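Local atomic coordinates of Lmo0131 protein (Listeria monocytogenes, PDB entry 4Q6J), a protein that is of unknown function but has an EAL domain built as a TIM barrel, a family generally credited with cyclic-di-GMP phosphodiesterase activity. Residues B[23-28]-B[236-242]; B[35-41]-B[87-93]; B[83-88]-B[246-252]; B[118-122]-B[148-152]. All coordinates share one frame; numbering follows the deposited sequence.

Contact 1 (B[23-28]-B[236-242]); sequences YYQPKV and FSRPLPM. With EDO (1,2-ethanediol), chain N; EDO (1,2-ethanediol), chain R; EDO (1,2-ethanediol), chain L.
Tyr-24 and Leu-240 form a single antiparallel hydrogen-bonded pair, Tyr-24 N reaching Leu-240 O at 2.9 Å and Leu-240 N returning to Tyr-24 O at 3.0 Å. The third hydrogen bond comes from a side chain. Gln-25 puts CG anti to its backbone N (chi1 -171°) and extends from there, which carries NE2 to Ser-237 O at 2.9 Å with the acceptor in the amide plane. NE2 also donates to O2 of the ethanediol of chain L, while OE1 is taken by Gln-232, so both ends of the amide are held. Arg-238 reaches outward to a salt bridge with Asp-5 of the second subunit.

Strand 20-29 is the N-terminal strand of the TIM barrel and runs antiparallel to its neighbour 35-45; the returning chain, on its way into helix 242-248, lies along this strand.

Apolar contacts gather on three rings. Pro-241 CD sits over the middle of the Tyr-23 face, 3.9 Å from the centroid and 12° off the normal, a CH-pi contact. Selenomethionine Met-242 crosses Tyr-24 at about a right angle and lays CE on one face, 3.8 Å from the centroid, with SE placed obliquely. At the far end Val-28 CG2 covers one face of Phe-236, 4.0 Å from CD1.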
# COMPACT_ATOMS: atom_id res chain seq x y z
N TYR B 23 -18.20 17.29 14.83
CA TYR B 23 -19.22 17.81 13.95
C TYR B 23 -20.07 16.65 13.52
O TYR B 23 -19.68 15.49 13.71
CB TYR B 23 -18.58 18.50 12.74
CG TYR B 23 -18.10 19.92 12.99
CD1 TYR B 23 -18.01 20.44 14.29
CD2 TYR B 23 -17.75 20.75 11.93
CE1 TYR B 23 -17.58 21.73 14.51
CE2 TYR B 23 -17.31 22.06 12.15
CZ TYR B 23 -17.23 22.54 13.44
OH TYR B 23 -16.80 23.83 13.65
N TYR B 24 -21.23 16.95 12.93
CA TYR B 24 -22.26 15.95 12.63
C TYR B 24 -22.85 16.17 11.24
O TYR B 24 -23.23 17.30 10.91
CB TYR B 24 -23.41 16.05 13.64
CG TYR B 24 -22.95 15.84 15.04
CD1 TYR B 24 -22.69 14.56 15.51
CD2 TYR B 24 -22.73 16.91 15.90
CE1 TYR B 24 -22.24 14.34 16.79
CE2 TYR B 24 -22.29 16.70 17.20
CZ TYR B 24 -22.04 15.41 17.63
OH TYR B 24 -21.59 15.18 18.90
N GLN B 25 -22.94 15.13 10.44
CA GLN B 25 -23.58 15.27 9.14
C GLN B 25 -24.87 14.42 9.09
O GLN B 25 -24.81 13.21 9.31
CB GLN B 25 -22.62 14.92 7.99
CG GLN B 25 -23.25 15.30 6.65
CD GLN B 25 -22.39 15.02 5.42
OE1 GLN B 25 -21.68 14.03 5.36
NE2 GLN B 25 -22.48 15.91 4.42
N PRO B 26 -26.05 15.05 8.83
CA PRO B 26 -27.28 14.25 8.87
C PRO B 26 -27.30 13.11 7.83
O PRO B 26 -26.76 13.23 6.73
CB PRO B 26 -28.39 15.26 8.52
CG PRO B 26 -27.81 16.54 8.69
CD PRO B 26 -26.35 16.44 8.47
N LYS B 27 -27.92 12.01 8.23
CA LYS B 27 -28.29 10.95 7.32
C LYS B 27 -29.81 10.93 7.29
O LYS B 27 -30.46 10.99 8.34
CB LYS B 27 -27.72 9.61 7.79
CG LYS B 27 -26.23 9.52 7.56
CD LYS B 27 -25.69 8.29 8.18
CE LYS B 27 -25.94 8.29 9.68
NZ LYS B 27 -25.36 7.06 10.28
N VAL B 28 -30.36 10.84 6.09
CA VAL B 28 -31.79 10.99 5.85
C VAL B 28 -32.34 9.68 5.30
O VAL B 28 -31.72 9.05 4.47
CB VAL B 28 -32.01 12.14 4.83
CG1 VAL B 28 -33.35 12.11 4.25
CG2 VAL B 28 -31.72 13.51 5.47
N PHE B 236 -28.43 17.77 1.49
CA PHE B 236 -29.16 17.85 2.73
C PHE B 236 -28.42 18.78 3.67
O PHE B 236 -28.96 19.84 4.04
CB PHE B 236 -29.37 16.45 3.28
CG PHE B 236 -30.16 15.58 2.34
CD1 PHE B 236 -31.52 15.75 2.22
CD2 PHE B 236 -29.53 14.67 1.50
CE1 PHE B 236 -32.26 14.99 1.33
CE2 PHE B 236 -30.26 13.90 0.60
CZ PHE B 236 -31.63 14.05 0.52
N SER B 237 -27.19 18.43 4.02
CA SER B 237 -26.37 19.31 4.88
C SER B 237 -24.89 18.92 4.95
O SER B 237 -24.56 17.75 5.14
CB SER B 237 -26.95 19.34 6.31
OG SER B 237 -26.29 20.30 7.13
N ARG B 238 -24.00 19.90 4.79
CA ARG B 238 -22.60 19.73 5.17
C ARG B 238 -22.53 19.34 6.65
O ARG B 238 -23.50 19.49 7.40
CB ARG B 238 -21.88 21.05 4.96
CG ARG B 238 -22.47 22.20 5.75
CD ARG B 238 -22.05 23.54 5.17
NE ARG B 238 -21.18 24.27 6.09
CZ ARG B 238 -21.57 25.27 6.88
NH1 ARG B 238 -22.83 25.67 6.86
NH2 ARG B 238 -20.70 25.86 7.69
N PRO B 239 -21.37 18.83 7.10
CA PRO B 239 -21.24 18.60 8.54
C PRO B 239 -21.23 19.92 9.34
O PRO B 239 -20.66 20.90 8.88
CB PRO B 239 -19.89 17.88 8.64
CG PRO B 239 -19.69 17.30 7.27
CD PRO B 239 -20.21 18.32 6.36
N LEU B 240 -21.87 19.94 10.51
CA LEU B 240 -22.04 21.16 11.30
C LEU B 240 -21.89 20.85 12.78
O LEU B 240 -22.11 19.71 13.20
CB LEU B 240 -23.44 21.73 11.12
CG LEU B 240 -23.83 22.25 9.76
CD1 LEU B 240 -25.31 22.45 9.75
CD2 LEU B 240 -23.07 23.54 9.47
N PRO B 241 -21.54 21.88 13.59
CA PRO B 241 -21.70 21.77 15.04
C PRO B 241 -23.12 21.33 15.36
O PRO B 241 -24.02 21.67 14.61
CB PRO B 241 -21.49 23.21 15.51
CG PRO B 241 -20.64 23.81 14.51
CD PRO B 241 -21.04 23.20 13.19
N MSE B 242 -23.32 20.60 16.45
CA MSE B 242 -24.68 20.25 16.85
C MSE B 242 -25.56 21.49 16.97
O MSE B 242 -26.74 21.46 16.62
CB MSE B 242 -24.70 19.45 18.16
CG MSE B 242 -26.11 18.92 18.51
SE MSE B 242 -26.99 17.96 17.03
CE MSE B 242 -26.16 16.23 17.16
C1 EDO N . -27.26 4.03 8.80
O1 EDO N . -25.93 4.47 9.12
C2 EDO N . -28.30 5.08 9.18
O2 EDO N . -28.18 6.23 8.33
C1 EDO R . -25.41 22.19 2.74
O1 EDO R . -24.73 22.94 3.74
C2 EDO R . -26.58 23.04 2.28
O2 EDO R . -27.38 22.34 1.33
C1 EDO L . -20.55 16.20 -0.14
O1 EDO L . -21.85 15.92 -0.64
C2 EDO L . -20.30 15.53 1.19
O2 EDO L . -21.17 16.05 2.19

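Contact 2 (B[35-41]-B[87-93]); sequences IIGFEGL and RFSISIN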
# COMPACT_ATOMS: atom_id res chain seq x y z
N ILE B 35 -34.58 12.98 8.86
CA ILE B 35 -33.27 12.76 9.48
C ILE B 35 -33.40 11.60 10.44
O ILE B 35 -34.24 11.65 11.35
CB ILE B 35 -32.80 13.97 10.28
CG1 ILE B 35 -32.54 15.15 9.37
CG2 ILE B 35 -31.56 13.64 11.04
CD1 ILE B 35 -32.17 16.38 10.11
N ILE B 36 -32.61 10.56 10.24
CA ILE B 36 -32.66 9.38 11.11
C ILE B 36 -31.45 9.27 12.09
O ILE B 36 -31.49 8.52 13.07
CB ILE B 36 -32.94 8.04 10.32
CG1 ILE B 36 -31.97 7.85 9.18
CG2 ILE B 36 -34.40 7.98 9.77
CD1 ILE B 36 -30.69 7.36 9.65
N GLY B 37 -30.40 10.03 11.80
CA GLY B 37 -29.19 10.01 12.60
C GLY B 37 -28.10 10.86 11.99
O GLY B 37 -28.33 11.58 11.04
N PHE B 38 -26.90 10.79 12.56
CA PHE B 38 -25.80 11.64 12.12
C PHE B 38 -24.53 10.84 12.01
O PHE B 38 -24.33 9.87 12.73
CB PHE B 38 -25.56 12.78 13.13
CG PHE B 38 -26.81 13.58 13.45
CD1 PHE B 38 -27.66 13.19 14.47
CD2 PHE B 38 -27.15 14.70 12.70
CE1 PHE B 38 -28.82 13.91 14.74
CE2 PHE B 38 -28.31 15.43 12.97
CZ PHE B 38 -29.13 15.03 13.98
N GLU B 39 -23.65 11.27 11.11
CA GLU B 39 -22.26 10.84 11.17
C GLU B 39 -21.39 11.84 11.98
O GLU B 39 -21.35 13.04 11.68
CB GLU B 39 -21.63 10.68 9.80
CG GLU B 39 -20.16 10.35 10.00
CD GLU B 39 -19.38 10.26 8.74
OE1 GLU B 39 -19.96 10.45 7.66
OE2 GLU B 39 -18.17 9.98 8.83
N GLY B 40 -20.69 11.33 13.00
CA GLY B 40 -19.82 12.18 13.78
C GLY B 40 -18.52 12.32 13.03
O GLY B 40 -17.95 11.34 12.56
N LEU B 41 -18.05 13.55 12.91
CA LEU B 41 -16.85 13.81 12.14
C LEU B 41 -15.96 14.70 12.97
O LEU B 41 -16.32 15.83 13.19
CB LEU B 41 -17.24 14.52 10.86
CG LEU B 41 -17.91 13.60 9.85
CD1 LEU B 41 -18.65 14.37 8.76
CD2 LEU B 41 -16.84 12.69 9.26
N ARG B 87 -33.63 9.36 20.00
CA ARG B 87 -34.38 9.65 18.80
C ARG B 87 -33.50 9.64 17.58
O ARG B 87 -34.00 9.55 16.47
CB ARG B 87 -35.08 11.00 18.92
CG ARG B 87 -35.99 11.08 20.11
CD ARG B 87 -36.58 12.47 20.31
NE ARG B 87 -35.63 13.41 20.89
CZ ARG B 87 -35.24 14.54 20.31
NH1 ARG B 87 -35.73 14.88 19.11
NH2 ARG B 87 -34.36 15.32 20.92
N PHE B 88 -32.19 9.71 17.79
CA PHE B 88 -31.25 9.77 16.67
C PHE B 88 -30.05 8.88 16.92
O PHE B 88 -29.56 8.81 18.04
CB PHE B 88 -30.79 11.22 16.43
CG PHE B 88 -31.91 12.15 16.07
CD1 PHE B 88 -32.39 12.21 14.77
CD2 PHE B 88 -32.50 12.97 17.02
CE1 PHE B 88 -33.42 13.05 14.44
CE2 PHE B 88 -33.52 13.82 16.67
CZ PHE B 88 -33.98 13.85 15.37
N SER B 89 -29.55 8.20 15.88
CA SER B 89 -28.27 7.49 15.96
C SER B 89 -27.11 8.42 15.64
O SER B 89 -27.26 9.39 14.92
CB SER B 89 -28.23 6.27 15.05
OG SER B 89 -28.16 6.65 13.70
N ILE B 90 -25.95 8.14 16.23
CA ILE B 90 -24.73 8.87 15.90
C ILE B 90 -23.61 7.87 15.69
O ILE B 90 -23.40 6.99 16.51
CB ILE B 90 -24.34 9.88 17.00
CG1 ILE B 90 -25.45 10.93 17.17
CG2 ILE B 90 -22.99 10.54 16.67
CD1 ILE B 90 -25.13 12.04 18.14
N SER B 91 -22.90 7.99 14.57
CA SER B 91 -21.74 7.12 14.30
C SER B 91 -20.41 7.75 14.72
O SER B 91 -20.29 8.98 14.73
CB SER B 91 -21.67 6.72 12.83
OG SER B 91 -21.44 7.84 12.03
N ILE B 92 -19.44 6.90 15.05
CA ILE B 92 -18.06 7.32 15.25
C ILE B 92 -17.14 6.50 14.36
O ILE B 92 -17.34 5.30 14.17
CB ILE B 92 -17.57 7.17 16.72
CG1 ILE B 92 -17.63 5.72 17.17
CG2 ILE B 92 -18.38 8.06 17.65
CD1 ILE B 92 -17.35 5.57 18.65
N ASN B 93 -16.12 7.16 13.82
CA ASN B 93 -15.17 6.53 12.96
C ASN B 93 -14.10 5.88 13.79
O ASN B 93 -13.42 6.55 14.57
CB ASN B 93 -14.54 7.56 12.03
CG ASN B 93 -15.53 8.10 11.04
OD1 ASN B 93 -16.54 7.46 10.76
ND2 ASN B 93 -15.27 9.27 10.53
O HOH W 1 -33.46 7.16 14.12
O HOH W 2 -25.99 7.10 12.71
O HOH W 3 -18.63 8.29 12.16
O HOH W 4 -15.85 10.20 14.20
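Gly-37, Phe-38 and Glu-39 pair in parallel with Ser-89, Ile-90 and Ser-91, the axes of the two strands approaching to 4.6 Å and diverging by 21° in direction. Phe-38 N to Ser-89 O is the shortest of the backbone bonds at 2.8 Å, followed by Gly-40 N to Ser-91 O and Ser-91 N to Phe-38 O; at the entry Ser-89 N reaches Ile-36 O only weakly. Ile-36 and Gly-37 both face Lys-27 on the other neighbouring strand, a classic beta bulge.

Phe-38 and Ile-90 share one face of the sheet, Phe-38 CD1 lying 4.2 Å from Ile-90 CG1, with Tyr-24 against both. Phe-88 leans in from the loop. Its CB meets Phe-38 CE1 at 3.7 Å, the two ring planes standing oblique at 52°, and the edge of the Phe-88 ring is turned to Ile-35 O, which lies 3.5 Å from Phe-88 CE1.

Glu-39 and Ser-91 occupy the barrel interior. With its OG between the backbone N and the carbonyl carbon (chi1 65°), Ser-91 brings OG to 3.2 Å from Glu-39 CA, close to its CG as well, and donates to a water that in turn bonds Gly-40 O. A second water links Gly-40 O at 2.9 Å to Asn-93 N.

Glu-39, Gly-40 and Leu-41 fit the EAL signature, whose glutamate is a metal ligand in active relatives. Here OE1 is bonded to Gln-232, and the two waters show that this mouth of the strand pair is hydrated, consistent with a polar pocket at the position of the family's active site.

Contact 3 (B[83-88]-B[246-252]); sequences QLGGRF and KQKYSIV
Val-252, the C-terminal residue, lays its forked side chain against Leu-84 and Phe-88, one branch on each, and this is the close-packed part of the contact. CG1 stands anti to the backbone N (chi1 175°) and meets Leu-84 CD2 at 3.9 Å, while the other branch, CG2, lies 3.9 Å from Phe-88 CZ, oblique to that ring. Ile-251 adds a looser touch, with CG1 at 4.2 Å from Phe-88 CZ.

The loop that receives this C-terminal tail is a type I' beta turn from Leu-84 to Arg-87. Gly-85 and Gly-86 fill its centre with positive phi, and Arg-87 N closes it on Leu-84 O at 3.0 Å; it joins helix 66-83 to strand 89-95 of the barrel.

The outer side is polar and held more lightly. The guanidinium of Arg-87 turns its edge to the tail, both acceptors lying in its plane, yet both bonds are weak: NH1 to Ile-251 O at 3.4 Å, and NH2 to the terminal carboxylate atom Val-252 O at 3.3 Å. Further along, the extended Lys-246 chain meets the exposed Gln-83 coming from the opposite direction. NZ donates to OE1 of Gln-83 at 2.9 Å, but from 36° out of the carbonyl plane and at a C=O...N angle of 96°, so it approaches from beside the C=O group rather than beyond the oxygen.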
# COMPACT_ATOMS: atom_id res chain seq x y z
N GLN B 83 -28.22 12.80 25.16
CA GLN B 83 -29.03 14.01 25.12
C GLN B 83 -30.27 13.91 24.21
O GLN B 83 -31.31 14.45 24.54
CB GLN B 83 -28.19 15.24 24.76
CG GLN B 83 -28.91 16.55 25.01
CD GLN B 83 -29.58 17.15 23.77
OE1 GLN B 83 -30.29 18.16 23.85
NE2 GLN B 83 -29.35 16.54 22.63
N LEU B 84 -30.16 13.22 23.09
CA LEU B 84 -31.21 13.23 22.08
C LEU B 84 -32.27 12.20 22.36
O LEU B 84 -33.08 11.89 21.50
CB LEU B 84 -30.64 13.03 20.67
CG LEU B 84 -29.79 14.22 20.22
CD1 LEU B 84 -28.93 13.89 19.02
CD2 LEU B 84 -30.67 15.41 19.92
N GLY B 85 -32.27 11.65 23.56
CA GLY B 85 -33.39 10.85 23.99
C GLY B 85 -33.63 9.59 23.19
O GLY B 85 -34.70 9.01 23.25
N GLY B 86 -32.63 9.16 22.43
CA GLY B 86 -32.70 7.91 21.69
C GLY B 86 -33.37 8.11 20.36
O GLY B 86 -33.63 7.15 19.66
N ARG B 87 -33.63 9.36 20.00
CA ARG B 87 -34.38 9.65 18.80
C ARG B 87 -33.50 9.64 17.58
O ARG B 87 -34.00 9.55 16.47
CB ARG B 87 -35.08 11.00 18.92
CG ARG B 87 -35.99 11.08 20.11
CD ARG B 87 -36.58 12.47 20.31
NE ARG B 87 -35.63 13.41 20.89
CZ ARG B 87 -35.24 14.54 20.31
NH1 ARG B 87 -35.73 14.88 19.11
NH2 ARG B 87 -34.36 15.32 20.92
N PHE B 88 -32.19 9.71 17.79
CA PHE B 88 -31.25 9.77 16.67
C PHE B 88 -30.05 8.88 16.92
O PHE B 88 -29.56 8.81 18.04
CB PHE B 88 -30.79 11.22 16.43
CG PHE B 88 -31.91 12.15 16.07
CD1 PHE B 88 -32.39 12.21 14.77
CD2 PHE B 88 -32.50 12.97 17.02
CE1 PHE B 88 -33.42 13.05 14.44
CE2 PHE B 88 -33.52 13.82 16.67
CZ PHE B 88 -33.98 13.85 15.37
N LYS B 246 -29.27 22.00 15.10
CA LYS B 246 -30.53 22.23 15.77
C LYS B 246 -31.19 23.55 15.34
O LYS B 246 -32.43 23.66 15.35
CB LYS B 246 -30.35 22.18 17.28
CG LYS B 246 -30.32 20.77 17.82
CD LYS B 246 -29.95 20.74 19.30
CE LYS B 246 -29.91 19.32 19.86
NZ LYS B 246 -29.46 19.29 21.29
N GLN B 247 -30.37 24.52 14.95
CA GLN B 247 -30.88 25.80 14.44
C GLN B 247 -31.44 25.64 13.04
O GLN B 247 -32.35 26.35 12.65
CB GLN B 247 -29.82 26.90 14.50
CG GLN B 247 -29.50 27.25 15.95
CD GLN B 247 -28.25 28.07 16.17
OE1 GLN B 247 -27.50 28.37 15.24
NE2 GLN B 247 -28.00 28.42 17.43
N LYS B 248 -30.93 24.65 12.32
CA LYS B 248 -31.38 24.39 10.95
C LYS B 248 -32.57 23.47 10.92
O LYS B 248 -33.48 23.64 10.12
CB LYS B 248 -30.23 23.80 10.10
CG LYS B 248 -30.46 24.01 8.61
CD LYS B 248 -29.54 23.21 7.69
CE LYS B 248 -30.02 23.36 6.26
NZ LYS B 248 -29.37 22.41 5.32
N TYR B 249 -32.55 22.48 11.81
CA TYR B 249 -33.57 21.45 11.91
C TYR B 249 -34.10 21.46 13.31
O TYR B 249 -33.50 20.87 14.21
CB TYR B 249 -32.95 20.08 11.66
CG TYR B 249 -32.30 19.95 10.31
CD1 TYR B 249 -33.07 19.84 9.16
CD2 TYR B 249 -30.93 19.91 10.18
CE1 TYR B 249 -32.48 19.71 7.93
CE2 TYR B 249 -30.33 19.78 8.96
CZ TYR B 249 -31.11 19.67 7.83
OH TYR B 249 -30.51 19.53 6.61
N SER B 250 -35.23 22.13 13.51
CA SER B 250 -35.81 22.26 14.83
C SER B 250 -36.32 20.92 15.35
O SER B 250 -36.64 20.81 16.53
CB SER B 250 -36.95 23.27 14.79
OG SER B 250 -37.88 22.89 13.79
N ILE B 251 -36.41 19.94 14.44
CA ILE B 251 -36.76 18.56 14.76
C ILE B 251 -35.78 17.96 15.77
O ILE B 251 -36.17 17.16 16.62
CB ILE B 251 -36.78 17.65 13.48
CG1 ILE B 251 -37.07 16.19 13.82
CG2 ILE B 251 -35.46 17.70 12.72
CD1 ILE B 251 -38.31 15.96 14.63
N VAL B 252 -34.53 18.38 15.69
CA VAL B 252 -33.45 17.70 16.39
C VAL B 252 -33.28 18.35 17.74
O VAL B 252 -33.39 17.67 18.75
CB VAL B 252 -32.14 17.80 15.63
CG1 VAL B 252 -31.05 17.19 16.47
CG2 VAL B 252 -32.25 17.12 14.28
OXT VAL B 252 -33.08 19.56 17.83

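Contact 4 (B[118-122]-B[148-152]); sequences YPECL and LGVKV
Lys-151 N donates to Leu-122 O at 3.0 Å, nearly straight at 163° and in the carbonyl plane. This bond starts the parallel pairing of strands 122-127 and 151-154, which with helix 136-146 between them make a beta-alpha-beta unit of the TIM barrel; the contact lies where both strands begin. Before the first strand, residues 119-121 form a short 3-10 segment, and Leu-122 N bonds back to Pro-119 O. Before the second, Gly-149 ends the helical region in a Schellman motif, its positive phi of 121° turning the chain toward the sheet.

These two lead-ins touch through C-H groups. Val-150 CA points its hydrogen at Pro-119 O, 3.4 Å away, and Glu-120 CA does the same to Gly-149 O at an equal distance. Closer still, the Pro-119 ring is set on a carbonyl, CB lying 3.2 Å from Leu-148 O.

Apolar packing comes from Leu-122 and Val-150, whose side chains point the same way. With CG anti to the backbone N (chi1 179°), Leu-122 runs alongside Val-150 and brings CD2 to it. Ile-81 of helix 66-83 touches Leu-122, and Ile-145 of helix 136-146 touches Val-150. Between the pair, CD2 of Leu-122 stands 3.9 Å from CG1 of Val-150, the branch that also rests on Leu-122 O.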
# COMPACT_ATOMS: atom_id res chain seq x y z
N TYR B 118 -28.46 4.59 25.36
CA TYR B 118 -29.14 4.12 24.16
C TYR B 118 -28.16 3.44 23.22
O TYR B 118 -27.82 3.98 22.17
CB TYR B 118 -29.82 5.29 23.44
CG TYR B 118 -30.59 6.14 24.39
CD1 TYR B 118 -31.70 5.62 25.06
CD2 TYR B 118 -30.20 7.44 24.68
CE1 TYR B 118 -32.41 6.37 25.98
CE2 TYR B 118 -30.91 8.21 25.60
CZ TYR B 118 -32.03 7.67 26.24
OH TYR B 118 -32.73 8.41 27.15
N PRO B 119 -27.70 2.24 23.60
CA PRO B 119 -26.68 1.55 22.81
C PRO B 119 -27.10 1.32 21.37
O PRO B 119 -26.25 1.37 20.48
CB PRO B 119 -26.51 0.22 23.56
CG PRO B 119 -27.71 0.11 24.43
CD PRO B 119 -28.07 1.49 24.80
N GLU B 120 -28.40 1.12 21.13
CA GLU B 120 -28.91 0.93 19.78
C GLU B 120 -28.75 2.17 18.87
O GLU B 120 -28.89 2.08 17.64
CB GLU B 120 -30.37 0.44 19.82
CG GLU B 120 -31.44 1.52 19.99
CD GLU B 120 -31.65 1.97 21.43
OE1 GLU B 120 -31.01 1.41 22.33
OE2 GLU B 120 -32.47 2.89 21.67
N CYS B 121 -28.45 3.32 19.47
CA CYS B 121 -28.28 4.56 18.72
C CYS B 121 -26.82 4.90 18.44
O CYS B 121 -26.53 5.97 17.93
CB CYS B 121 -28.92 5.69 19.48
SG CYS B 121 -30.69 5.48 19.61
N LEU B 122 -25.90 4.01 18.80
CA LEU B 122 -24.50 4.18 18.41
C LEU B 122 -24.20 3.27 17.24
O LEU B 122 -24.64 2.13 17.22
CB LEU B 122 -23.50 3.92 19.55
CG LEU B 122 -21.99 4.05 19.23
CD1 LEU B 122 -21.57 5.49 19.30
CD2 LEU B 122 -21.20 3.23 20.20
N LEU B 148 -24.36 -5.48 22.92
CA LEU B 148 -24.98 -4.43 23.72
C LEU B 148 -26.10 -3.71 22.96
O LEU B 148 -26.92 -3.00 23.54
CB LEU B 148 -23.91 -3.44 24.20
CG LEU B 148 -22.77 -4.01 25.07
CD1 LEU B 148 -21.59 -3.03 25.17
CD2 LEU B 148 -23.27 -4.42 26.47
N GLY B 149 -26.12 -3.87 21.65
CA GLY B 149 -27.16 -3.26 20.83
C GLY B 149 -26.60 -2.34 19.76
O GLY B 149 -27.33 -1.92 18.87
N VAL B 150 -25.31 -2.03 19.88
CA VAL B 150 -24.55 -1.17 18.97
C VAL B 150 -24.54 -1.69 17.53
O VAL B 150 -24.40 -2.91 17.29
CB VAL B 150 -23.10 -1.04 19.50
CG1 VAL B 150 -22.19 -0.22 18.57
CG2 VAL B 150 -23.12 -0.42 20.87
N LYS B 151 -24.67 -0.77 16.58
CA LYS B 151 -24.57 -1.10 15.15
C LYS B 151 -23.15 -0.92 14.59
O LYS B 151 -22.32 -0.22 15.18
CB LYS B 151 -25.58 -0.28 14.36
CG LYS B 151 -26.96 -0.45 14.85
CD LYS B 151 -27.54 -1.74 14.35
CE LYS B 151 -29.01 -1.90 14.77
NZ LYS B 151 -29.65 -3.13 14.17
N VAL B 152 -22.89 -1.57 13.46
CA VAL B 152 -21.58 -1.56 12.82
C VAL B 152 -21.68 -1.27 11.31
O VAL B 152 -22.41 -1.94 10.59
CB VAL B 152 -20.86 -2.91 13.02
CG1 VAL B 152 -19.57 -2.96 12.18
CG2 VAL B 152 -20.55 -3.12 14.49

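From the N terminus, strand 20-29 opens contact 1, which closes last but one, when 236-242 returns along it. Contact 2 opens at 35-41 and closes at 87-93, entirely within that span. Contact 3 opens at 83-88, before contact 2 has finished, and ends at the C terminus, so it crosses both contacts 1 and 2, sharing Arg-87 and Phe-88 with the latter. Contact 4, between 118-122 and 148-152, lies within the spans of contacts 1 and 3 and follows contact 2 in series. Contacts 1, 2 and 4 reach the same barrel sheet: Lys-27 N bonds Gly-37 O, and Ile-90 N bonds Cys-121 O. Contact 3 ties the C-terminal tail to the helix 66-83 turn.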